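Putative uncharacterized protein TTHB187 (Thermus thermophilus HB8, PDB 3SK9) cuts single-stranded DNA as the metal-dependent HD nuclease domain of Cas3, the endonuclease and helicase of a CRISPR antiviral defence system. Local coordinates at residues 46-49 against 50-54; 160-163 against 164-168; 223-227 against 228-232. All coordinates share one frame; numbering follows the deposited sequence.

Overall arrangement
All three contacts are local, each between neighbouring stretches of chain, and none touches another. Interaction 1 runs along a single helix, 46-56, and is almost pure backbone bonding. Interaction 2 sits where helix 149-161 gives way to helix 165-181, on the opposite side of the domain centre and about 39 Å away between centres; there carboxylates do the work, one capping the new helix and one, the buried Glu162, paired with Lys167 and Arg170. Interaction 3 is the turn-rich lead into helix 230-246, with a water and an ion pair in which the carboxylate stands over the guanidinium. Each mixes surface and core, with Tyr52, Trp166 and Tyr230 buried, and Tyr230 alone comes close to the metal site.

Interaction 1. Residues 46-49 against 50-54; sequences PRTR and ALYAE
The ring of Tyr52 meets the turn before it at its edge: Thr48 O lies in the ring plane, 3.5 Å from Tyr52 CD2. Thr48 CG2 lies 4.2 Å from Tyr52 CE2. The other flat group, the guanidinium of Arg49, has Pro46 CA 3.8 Å above one face of its plane and displaced toward the rim. A bend at the third torsion (chi3 -105°) swings the Arg49 chain back over the first turn, where NE bonds to Glu44 O and NH1 pairs with Glu60.

The stretch is part of helix 46-56 of the HD domain, and its backbone runs the regular i to i+4 ladder of an alpha helix. Ala50 N donates to Pro46 O at 2.9 Å, and Leu51 N to Arg47 O at 3.1 Å. Tyr52 N reaches Thr48 O at 3.2 Å, so this carbonyl oxygen takes an N-H as well as the ring edge. The next rung joins Ala53 N to Arg49 O. Leu51 leans back along the helix, its CB 3.3 Å from Thr48 O and its CG 3.4 Å from Arg47 O.

Tyr52 is buried between helices 60-71 and 196-213, touching Leu64 and Leu205, and its OH bonds to Glu260. Thr48 OG1 bonds to Gly259 O, which ties the same side of the helix to the turn joining the two C-terminal strands.

Interaction 2. Residues 160-163 against 164-168; sequences RTED and PLWKE
A side-chain cap opens the helix that runs through 165-181: Asp163 turns its carboxylate toward the first turn and takes the N-H of Leu165. Asp163 OD2 to Leu165 N is 3.1 Å and the bond is nearly straight, 166° at the hydrogen. OD2 is met on its anti side, the donor lying a little out of the carboxylate plane. Having CG opposite the backbone N (chi1 -167°) brings OD2 forward to the Leu165 N-H, the Asp163 and Pro164 side chains crossing at about a right angle. An anionic Asp163 at this amino-terminal end would probably be stabilised by the helix dipole.

The main chain of Asp163 joins in as well. Trp166 N donates to Asp163 O at 3.2 Å from above the carbonyl plane, and the same oxygen sits in plane at the edge of the indole, 3.5 Å from Trp166 CD1. Both bonds lie where the chain passes from helix 149-161 into helix 165-181. The buried Trp166 side chain packs on Leu13 and Trp16 of helix 10-16 and on Pro81.

Glu162 also forms a salt bridge with Lys167, Lys167 NZ standing 3.0 Å from Glu162 OE1 on its anti lone pair. Lys167 reaches it by bending at its last torsion (chi4 53°). Arg170 makes a second salt bridge to Glu162 OE1, so two cations share one oxygen. Glu162 OE2, meanwhile, lies 3.9 Å from Trp166 CB, with the carboxylate and indole planes only moderately inclined.

Interaction 3. Residues 223-227 against 228-232; sequences RDPRR and GDYLK
Arg227 and Tyr230 close the second of two successive type I beta turns, 224-227 and 227-230, that bring the chain into helix 230-246. The backbone bond of the second turn runs from Tyr230 N to Arg227 O at 3.1 Å, the donor standing well above the carbonyl plane. The first turn also holds an Asx turn, Asp224 OD2 accepting from Arg226 N at 2.9 Å; Arg226 NE reaches the same oxygen through its syn lone pair, in a salt bridge.

The ionic contact across the segments is between Arg227 and Asp229. The carboxylate stands over one face of the guanidinium, their planes 81° apart, with Asp229 OD2 2.8 Å from Arg227 NH1. Asp229 puts its CG between backbone N and carbonyl carbon (chi1 56°), which turns the acid back over the arginine.

Packing is centred on the Tyr230 ring. Pro225 CB lies 4.2 Å above one face, toward the rim, while Arg223 CB comes 3.5 Å from Tyr230 CE1. The ring is buried against Ala28 and Leu31 of helix 26-43; the side chains of Tyr230 and the metal ligand His29 are about 7 Å apart. Asp32 takes a hydrogen bond from Tyr230 OH and a salt bridge from Arg223.

A water occupies the ring's other face, 3.4 Å above its centre; it accepts from Arg223 NH1 and donates to Tyr230 O at 3.1 Å.

Interaction 1. Residues 46-49 against 50-54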
ATOM      1  N   PRO A  46      22.440  -0.114   0.243  1.00 21.75           N
ATOM      2  CA  PRO A  46      22.534  -1.515  -0.172  1.00 21.98           C
ATOM      3  C   PRO A  46      22.226  -2.532   0.966  1.00 19.13           C
ATOM      4  O   PRO A  46      21.637  -3.582   0.692  1.00 23.36           O
ATOM      5  CB  PRO A  46      24.010  -1.659  -0.614  1.00 30.44           C
ATOM      6  CG  PRO A  46      24.478  -0.293  -0.919  1.00 31.83           C
ATOM      7  CD  PRO A  46      23.674   0.661  -0.071  1.00 26.71           C
ATOM      8  N   ARG A  47      22.696  -2.269   2.183  1.00 20.75           N
ATOM      9  CA  ARG A  47      22.378  -3.183   3.300  1.00 20.55           C
ATOM     10  C   ARG A  47      20.853  -3.327   3.449  1.00 23.84           C
ATOM     11  O   ARG A  47      20.371  -4.413   3.725  1.00 21.43           O
ATOM     12  CB  ARG A  47      22.946  -2.670   4.609  1.00 27.28           C
ATOM     13  CG  ARG A  47      24.254  -3.317   4.975  1.00 41.07           C
ATOM     14  CD  ARG A  47      24.946  -2.647   6.169  1.00 35.70           C
ATOM     15  NE  ARG A  47      26.323  -3.157   6.238  1.00 33.58           N
ATOM     16  CZ  ARG A  47      27.277  -2.809   5.379  1.00 41.00           C
ATOM     17  NH1 ARG A  47      27.012  -1.931   4.381  1.00 34.56           N
ATOM     18  NH2 ARG A  47      28.494  -3.340   5.511  1.00 52.25           N
ATOM     19  N   THR A  48      20.113  -2.228   3.289  1.00 23.00           N
ATOM     20  CA  THR A  48      18.647  -2.282   3.429  1.00 20.50           C
ATOM     21  C   THR A  48      18.031  -3.114   2.312  1.00 23.70           C
ATOM     22  O   THR A  48      17.160  -3.968   2.537  1.00 21.21           O
ATOM     23  CB  THR A  48      18.045  -0.854   3.452  1.00 20.06           C
ATOM     24  OG1 THR A  48      18.649  -0.111   4.535  1.00 20.52           O
ATOM     25  CG2 THR A  48      16.488  -0.904   3.581  1.00 21.04           C
ATOM     26  N   ARG A  49      18.469  -2.875   1.080  1.00 18.12           N
ATOM     27  CA  ARG A  49      17.922  -3.637  -0.018  1.00 16.86           C
ATOM     28  C   ARG A  49      18.235  -5.116   0.091  1.00 20.60           C
ATOM     29  O   ARG A  49      17.411  -5.944  -0.315  1.00 20.86           O
ATOM     30  CB  ARG A  49      18.416  -3.068  -1.351  1.00 21.57           C
ATOM     31  CG  ARG A  49      17.853  -1.694  -1.618  1.00 24.90           C
ATOM     32  CD  ARG A  49      18.162  -1.210  -3.025  1.00 28.42           C
ATOM     33  NE  ARG A  49      19.206  -0.214  -2.927  1.00 37.88           N
ATOM     34  CZ  ARG A  49      20.447  -0.381  -3.357  1.00 38.56           C
ATOM     35  NH1 ARG A  49      20.803  -1.499  -3.976  1.00 47.64           N
ATOM     36  NH2 ARG A  49      21.328   0.586  -3.171  1.00 32.30           N
ATOM     37  N   ALA A  50      19.411  -5.462   0.612  1.00 23.55           N
ATOM     38  CA  ALA A  50      19.770  -6.873   0.752  1.00 24.51           C
ATOM     39  C   ALA A  50      18.851  -7.532   1.820  1.00 21.06           C
ATOM     40  O   ALA A  50      18.540  -8.727   1.741  1.00 21.05           O
ATOM     41  CB  ALA A  50      21.270  -7.035   1.161  1.00 22.73           C
ATOM     42  N   LEU A  51      18.478  -6.760   2.842  1.00 22.64           N
ATOM     43  CA  LEU A  51      17.534  -7.258   3.862  1.00 21.16           C
ATOM     44  C   LEU A  51      16.201  -7.649   3.213  1.00 20.89           C
ATOM     45  O   LEU A  51      15.592  -8.663   3.605  1.00 21.90           O
ATOM     46  CB  LEU A  51      17.295  -6.194   4.930  1.00 19.53           C
ATOM     47  CG  LEU A  51      18.432  -6.042   5.960  1.00 24.13           C
ATOM     48  CD1 LEU A  51      18.199  -4.876   6.938  1.00 23.61           C
ATOM     49  CD2 LEU A  51      18.622  -7.351   6.732  1.00 21.19           C
ATOM     50  N   TYR A  52      15.678  -6.806   2.289  1.00 18.31           N
ATOM     51  CA  TYR A  52      14.416  -7.166   1.617  1.00 20.21           C
ATOM     52  C   TYR A  52      14.551  -8.423   0.779  1.00 18.68           C
ATOM     53  O   TYR A  52      13.639  -9.231   0.716  1.00 18.88           O
ATOM     54  CB  TYR A  52      13.924  -6.025   0.712  1.00 20.38           C
ATOM     55  CG  TYR A  52      13.079  -5.017   1.452  1.00 18.59           C
ATOM     56  CD1 TYR A  52      11.683  -5.135   1.474  1.00 20.88           C
ATOM     57  CD2 TYR A  52      13.672  -3.953   2.150  1.00 16.04           C
ATOM     58  CE1 TYR A  52      10.895  -4.189   2.140  1.00 19.76           C
ATOM     59  CE2 TYR A  52      12.898  -3.025   2.834  1.00 18.36           C
ATOM     60  CZ  TYR A  52      11.521  -3.158   2.830  1.00 16.71           C
ATOM     61  OH  TYR A  52      10.739  -2.216   3.487  1.00 18.06           O
ATOM     62  N   ALA A  53      15.683  -8.569   0.102  1.00 22.88           N
ATOM     63  CA  ALA A  53      15.904  -9.765  -0.728  1.00 24.23           C
ATOM     64  C   ALA A  53      15.898 -11.014   0.167  1.00 22.39           C
ATOM     65  O   ALA A  53      15.340 -12.063  -0.201  1.00 28.31           O
ATOM     66  CB  ALA A  53      17.258  -9.633  -1.519  1.00 21.35           C
ATOM     67  N   GLU A  54      16.496 -10.900   1.345  1.00 22.73           N
ATOM     68  CA  GLU A  54      16.598 -12.011   2.277  1.00 23.28           C
ATOM     69  C   GLU A  54      15.240 -12.253   2.945  1.00 24.13           C
ATOM     70  O   GLU A  54      14.859 -13.409   3.227  1.00 25.82           O
ATOM     71  CB  GLU A  54      17.667 -11.709   3.332  1.00 29.66           C
ATOM     72  CG  GLU A  54      17.903 -12.793   4.369  1.00 28.31           C
ATOM     73  CD  GLU A  54      18.991 -12.389   5.376  1.00 44.87           C
ATOM     74  OE1 GLU A  54      19.848 -13.249   5.681  1.00 52.13           O
ATOM     75  OE2 GLU A  54      19.022 -11.207   5.841  1.00 30.93           O
TER

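Interaction 2. Residues 160-163 against 164-168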
ATOM      1  N   ARG A 160     -21.432  -7.539   5.914  1.00 40.31           N
ATOM      2  CA  ARG A 160     -22.495  -8.521   5.703  1.00 46.71           C
ATOM      3  C   ARG A 160     -23.587  -7.949   4.810  1.00 48.64           C
ATOM      4  O   ARG A 160     -24.184  -8.678   4.015  1.00 52.84           O
ATOM      5  CB  ARG A 160     -23.074  -9.012   7.026  1.00 45.50           C
ATOM      6  CG  ARG A 160     -22.173 -10.000   7.733  1.00 56.37           C
ATOM      7  CD  ARG A 160     -22.905 -10.683   8.884  1.00 67.99           C
ATOM      8  NE  ARG A 160     -23.306  -9.726   9.916  1.00 71.14           N
ATOM      9  CZ  ARG A 160     -22.566  -9.423  10.979  1.00 65.41           C
ATOM     10  NH1 ARG A 160     -21.387 -10.015  11.158  1.00 50.93           N
ATOM     11  NH2 ARG A 160     -23.007  -8.539  11.865  1.00 66.66           N
ATOM     12  N   THR A 161     -23.825  -6.645   4.915  1.00 38.87           N
ATOM     13  CA  THR A 161     -24.906  -6.019   4.155  1.00 46.78           C
ATOM     14  C   THR A 161     -24.465  -5.315   2.867  1.00 49.61           C
ATOM     15  O   THR A 161     -25.301  -4.774   2.167  1.00 47.40           O
ATOM     16  CB  THR A 161     -25.712  -5.012   5.012  1.00 58.87           C
ATOM     17  OG1 THR A 161     -24.884  -3.910   5.415  1.00 58.31           O
ATOM     18  CG2 THR A 161     -26.288  -5.706   6.243  1.00 66.91           C
ATOM     19  N   GLU A 162     -23.170  -5.319   2.529  1.00 44.64           N
ATOM     20  CA  GLU A 162     -22.755  -4.660   1.281  1.00 43.98           C
ATOM     21  C   GLU A 162     -23.110  -5.509   0.056  1.00 38.60           C
ATOM     22  O   GLU A 162     -23.210  -6.752   0.129  1.00 32.49           O
ATOM     23  CB  GLU A 162     -21.242  -4.359   1.279  1.00 42.98           C
ATOM     24  CG  GLU A 162     -20.426  -5.599   1.260  1.00 34.72           C
ATOM     25  CD  GLU A 162     -18.899  -5.371   1.260  1.00 38.23           C
ATOM     26  OE1 GLU A 162     -18.213  -6.383   1.050  1.00 31.84           O
ATOM     27  OE2 GLU A 162     -18.396  -4.226   1.448  1.00 33.91           O
ATOM     28  N   ASP A 163     -23.287  -4.828  -1.069  1.00 34.85           N
ATOM     29  CA  ASP A 163     -23.442  -5.490  -2.356  1.00 39.78           C
ATOM     30  C   ASP A 163     -22.243  -6.405  -2.575  1.00 32.97           C
ATOM     31  O   ASP A 163     -21.116  -5.983  -2.359  1.00 26.37           O
ATOM     32  CB  ASP A 163     -23.512  -4.438  -3.455  1.00 46.84           C
ATOM     33  CG  ASP A 163     -23.977  -5.000  -4.775  1.00 51.05           C
ATOM     34  OD1 ASP A 163     -24.879  -4.401  -5.385  1.00 62.11           O
ATOM     35  OD2 ASP A 163     -23.445  -6.037  -5.204  1.00 32.20           O
ATOM     36  N   PRO A 164     -22.480  -7.661  -2.954  1.00 33.49           N
ATOM     37  CA  PRO A 164     -21.430  -8.678  -3.189  1.00 34.67           C
ATOM     38  C   PRO A 164     -20.367  -8.297  -4.238  1.00 30.25           C
ATOM     39  O   PRO A 164     -19.227  -8.786  -4.200  1.00 30.87           O
ATOM     40  CB  PRO A 164     -22.227  -9.898  -3.665  1.00 47.26           C
ATOM     41  CG  PRO A 164     -23.584  -9.699  -3.117  1.00 54.76           C
ATOM     42  CD  PRO A 164     -23.835  -8.233  -3.073  1.00 48.38           C
ATOM     43  N   LEU A 165     -20.742  -7.456  -5.186  1.00 30.44           N
ATOM     44  CA  LEU A 165     -19.809  -6.962  -6.208  1.00 27.19           C
ATOM     45  C   LEU A 165     -18.573  -6.258  -5.581  1.00 28.25           C
ATOM     46  O   LEU A 165     -17.481  -6.268  -6.153  1.00 27.95           O
ATOM     47  CB  LEU A 165     -20.519  -5.978  -7.135  1.00 32.26           C
ATOM     48  CG  LEU A 165     -19.909  -5.800  -8.533  1.00 45.17           C
ATOM     49  CD1 LEU A 165     -19.924  -7.111  -9.272  1.00 49.55           C
ATOM     50  CD2 LEU A 165     -20.659  -4.722  -9.321  1.00 49.17           C
ATOM     51  N   TRP A 166     -18.754  -5.648  -4.416  1.00 26.86           N
ATOM     52  CA  TRP A 166     -17.627  -5.015  -3.702  1.00 26.19           C
ATOM     53  C   TRP A 166     -16.489  -6.015  -3.400  1.00 24.59           C
ATOM     54  O   TRP A 166     -15.318  -5.652  -3.459  1.00 25.68           O
ATOM     55  CB  TRP A 166     -18.100  -4.331  -2.404  1.00 28.62           C
ATOM     56  CG  TRP A 166     -18.756  -2.985  -2.626  1.00 33.90           C
ATOM     57  CD1 TRP A 166     -20.090  -2.688  -2.561  1.00 37.18           C
ATOM     58  CD2 TRP A 166     -18.091  -1.764  -2.981  1.00 29.63           C
ATOM     59  NE1 TRP A 166     -20.289  -1.350  -2.841  1.00 33.63           N
ATOM     60  CE2 TRP A 166     -19.073  -0.766  -3.091  1.00 35.59           C
ATOM     61  CE3 TRP A 166     -16.751  -1.416  -3.183  1.00 30.64           C
ATOM     62  CZ2 TRP A 166     -18.759   0.552  -3.400  1.00 37.89           C
ATOM     63  CZ3 TRP A 166     -16.445  -0.086  -3.491  1.00 32.92           C
ATOM     64  CH2 TRP A 166     -17.435   0.862  -3.603  1.00 33.35           C
ATOM     65  N   LYS A 167     -16.821  -7.258  -3.051  1.00 24.01           N
ATOM     66  CA  LYS A 167     -15.773  -8.228  -2.734  1.00 29.29           C
ATOM     67  C   LYS A 167     -14.994  -8.521  -4.007  1.00 25.81           C
ATOM     68  O   LYS A 167     -13.774  -8.708  -3.990  1.00 26.01           O
ATOM     69  CB  LYS A 167     -16.362  -9.523  -2.168  1.00 38.86           C
ATOM     70  CG  LYS A 167     -17.131  -9.332  -0.866  1.00 51.08           C
ATOM     71  CD  LYS A 167     -17.984 -10.564  -0.531  1.00 58.24           C
ATOM     72  CE  LYS A 167     -18.498 -10.513   0.913  1.00 59.42           C
ATOM     73  NZ  LYS A 167     -19.202  -9.244   1.265  1.00 49.60           N
ATOM     74  N   GLU A 168     -15.700  -8.562  -5.121  1.00 23.42           N
ATOM     75  CA  GLU A 168     -15.025  -8.817  -6.406  1.00 23.88           C
ATOM     76  C   GLU A 168     -14.142  -7.607  -6.818  1.00 21.54           C
ATOM     77  O   GLU A 168     -12.999  -7.799  -7.266  1.00 24.61           O
ATOM     78  CB  GLU A 168     -16.043  -9.161  -7.485  1.00 36.97           C
ATOM     79  CG  GLU A 168     -16.683 -10.530  -7.258  1.00 43.88           C
ATOM     80  CD  GLU A 168     -17.883 -10.771  -8.161  1.00 75.72           C
ATOM     81  OE1 GLU A 168     -17.708 -11.256  -9.298  1.00 82.70           O
ATOM     82  OE2 GLU A 168     -19.015 -10.469  -7.734  1.00 89.14           O
TER

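Interaction 3. Residues 223-227 against 228-232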
ATOM      1  N   ARG A 223      -5.279  12.548 -12.471  1.00 24.64           N
ATOM      2  CA  ARG A 223      -4.512  11.709 -13.390  1.00 21.36           C
ATOM      3  C   ARG A 223      -5.333  10.444 -13.533  1.00 21.40           C
ATOM      4  O   ARG A 223      -5.883   9.943 -12.552  1.00 24.98           O
ATOM      5  CB  ARG A 223      -3.081  11.412 -12.864  1.00 18.43           C
ATOM      6  CG  ARG A 223      -2.175  12.689 -12.901  1.00 21.39           C
ATOM      7  CD  ARG A 223      -0.895  12.580 -12.102  1.00 20.02           C
ATOM      8  NE  ARG A 223      -1.227  12.548 -10.688  1.00 20.54           N
ATOM      9  CZ  ARG A 223      -0.968  11.542  -9.865  1.00 23.22           C
ATOM     10  NH1 ARG A 223      -0.271  10.475 -10.289  1.00 20.47           N
ATOM     11  NH2 ARG A 223      -1.381  11.641  -8.585  1.00 20.61           N
ATOM     12  N   ASP A 224      -5.393   9.903 -14.750  1.00 24.08           N
ATOM     13  CA  ASP A 224      -6.240   8.747 -15.025  1.00 24.77           C
ATOM     14  C   ASP A 224      -5.451   7.459 -14.948  1.00 26.56           C
ATOM     15  O   ASP A 224      -4.610   7.201 -15.812  1.00 27.87           O
ATOM     16  CB  ASP A 224      -6.861   8.904 -16.444  1.00 32.35           C
ATOM     17  CG  ASP A 224      -7.764   7.723 -16.850  1.00 34.33           C
ATOM     18  OD1 ASP A 224      -8.282   7.778 -17.992  1.00 40.12           O
ATOM     19  OD2 ASP A 224      -7.956   6.736 -16.076  1.00 30.15           O
ATOM     20  N   PRO A 225      -5.755   6.612 -13.937  1.00 22.91           N
ATOM     21  CA  PRO A 225      -4.993   5.389 -13.729  1.00 21.39           C
ATOM     22  C   PRO A 225      -5.266   4.298 -14.778  1.00 23.45           C
ATOM     23  O   PRO A 225      -4.576   3.299 -14.803  1.00 27.78           O
ATOM     24  CB  PRO A 225      -5.433   4.938 -12.323  1.00 23.67           C
ATOM     25  CG  PRO A 225      -6.853   5.426 -12.204  1.00 22.28           C
ATOM     26  CD  PRO A 225      -6.786   6.805 -12.879  1.00 19.05           C
ATOM     27  N   ARG A 226      -6.242   4.488 -15.653  1.00 28.60           N
ATOM     28  CA  ARG A 226      -6.443   3.516 -16.731  1.00 26.79           C
ATOM     29  C   ARG A 226      -5.373   3.650 -17.815  1.00 35.71           C
ATOM     30  O   ARG A 226      -5.237   2.773 -18.661  1.00 40.61           O
ATOM     31  CB  ARG A 226      -7.808   3.699 -17.371  1.00 33.87           C
ATOM     32  CG  ARG A 226      -8.987   3.377 -16.451  1.00 32.63           C
ATOM     33  CD  ARG A 226     -10.289   3.751 -17.140  1.00 29.27           C
ATOM     34  NE  ARG A 226     -10.392   5.202 -17.272  1.00 37.63           N
ATOM     35  CZ  ARG A 226     -11.237   5.819 -18.092  1.00 53.39           C
ATOM     36  NH1 ARG A 226     -12.053   5.103 -18.861  1.00 66.25           N
ATOM     37  NH2 ARG A 226     -11.271   7.150 -18.146  1.00 46.64           N
ATOM     38  N   ARG A 227      -4.619   4.738 -17.802  0.68 23.60           N
ATOM     39  CA  ARG A 227      -3.659   4.999 -18.869  0.95 29.41           C
ATOM     40  C   ARG A 227      -2.403   4.161 -18.703  0.82 32.42           C
ATOM     41  O   ARG A 227      -1.908   3.995 -17.609  0.59 23.12           O
ATOM     42  CB  ARG A 227      -3.265   6.472 -18.889  0.85 29.92           C
ATOM     43  CG  ARG A 227      -4.384   7.399 -19.332  1.00 33.91           C
ATOM     44  CD  ARG A 227      -3.850   8.770 -19.560  0.81 39.01           C
ATOM     45  NE  ARG A 227      -3.206   8.864 -20.864  0.42 48.63           N
ATOM     46  CZ  ARG A 227      -2.085   9.533 -21.100  0.48 52.34           C
ATOM     47  NH1 ARG A 227      -1.464  10.174 -20.118  0.43 56.23           N
ATOM     48  NH2 ARG A 227      -1.580   9.554 -22.324  0.76 47.61           N
ATOM     49  N   GLY A 228      -1.877   3.642 -19.809  1.00 36.76           N
ATOM     50  CA  GLY A 228      -0.652   2.867 -19.768  1.00 37.25           C
ATOM     51  C   GLY A 228       0.560   3.635 -19.271  1.00 36.31           C
ATOM     52  O   GLY A 228       1.487   3.053 -18.711  1.00 36.54           O
ATOM     53  N   ASP A 229       0.571   4.944 -19.449  1.00 28.94           N
ATOM     54  CA  ASP A 229       1.728   5.706 -18.991  1.00 33.68           C
ATOM     55  C   ASP A 229       1.620   6.143 -17.526  1.00 31.91           C
ATOM     56  O   ASP A 229       2.506   6.848 -17.039  1.00 29.81           O
ATOM     57  CB  ASP A 229       1.976   6.927 -19.896  1.00 44.36           C
ATOM     58  CG  ASP A 229       0.756   7.853 -20.012  1.00 59.27           C
ATOM     59  OD1 ASP A 229      -0.226   7.703 -19.241  1.00 53.63           O
ATOM     60  OD2 ASP A 229       0.798   8.751 -20.890  1.00 66.05           O
ATOM     61  N   TYR A 230       0.566   5.720 -16.818  1.00 29.97           N
ATOM     62  CA  TYR A 230       0.332   6.252 -15.460  1.00 27.30           C
ATOM     63  C   TYR A 230       1.511   5.975 -14.536  1.00 24.72           C
ATOM     64  O   TYR A 230       1.973   6.850 -13.788  1.00 24.50           O
ATOM     65  CB  TYR A 230      -0.921   5.632 -14.808  1.00 27.14           C
ATOM     66  CG  TYR A 230      -1.278   6.303 -13.484  1.00 27.09           C
ATOM     67  CD1 TYR A 230      -2.170   7.376 -13.448  1.00 25.16           C
ATOM     68  CD2 TYR A 230      -0.725   5.858 -12.280  1.00 19.67           C
ATOM     69  CE1 TYR A 230      -2.504   8.002 -12.259  1.00 22.16           C
ATOM     70  CE2 TYR A 230      -1.036   6.489 -11.077  1.00 20.97           C
ATOM     71  CZ  TYR A 230      -1.960   7.552 -11.076  1.00 20.28           C
ATOM     72  OH  TYR A 230      -2.273   8.189  -9.916  1.00 20.33           O
ATOM     73  N   LEU A 231       1.975   4.734 -14.525  1.00 21.71           N
ATOM     74  CA  LEU A 231       3.014   4.389 -13.565  1.00 30.11           C
ATOM     75  C   LEU A 231       4.333   5.144 -13.848  1.00 28.67           C
ATOM     76  O   LEU A 231       4.956   5.606 -12.935  1.00 23.35           O
ATOM     77  CB  LEU A 231       3.194   2.855 -13.487  1.00 28.44           C
ATOM     78  CG  LEU A 231       4.120   2.308 -12.389  1.00 32.90           C
ATOM     79  CD1 LEU A 231       3.636   2.684 -10.956  1.00 29.43           C
ATOM     80  CD2 LEU A 231       4.217   0.813 -12.533  1.00 38.46           C
ATOM     81  N   LYS A 232       4.728   5.324 -15.105  1.00 25.83           N
ATOM     82  CA  LYS A 232       5.952   6.090 -15.419  1.00 33.83           C
ATOM     83  C   LYS A 232       5.869   7.505 -14.915  1.00 26.05           C
ATOM     84  O   LYS A 232       6.837   8.028 -14.370  1.00 26.18           O
ATOM     85  CB  LYS A 232       6.233   6.146 -16.939  1.00 41.71           C
ATOM     86  CG  LYS A 232       6.606   4.813 -17.548  1.00 61.73           C
ATOM     87  CD  LYS A 232       7.011   4.977 -19.014  1.00 77.43           C
ATOM     88  CE  LYS A 232       6.635   3.749 -19.853  1.00 80.72           C
ATOM     89  NZ  LYS A 232       5.153   3.598 -19.992  1.00 77.77           N
TER
HETATM   90  O   HOH W   1       0.571   9.521 -12.952  1.00 24.73           O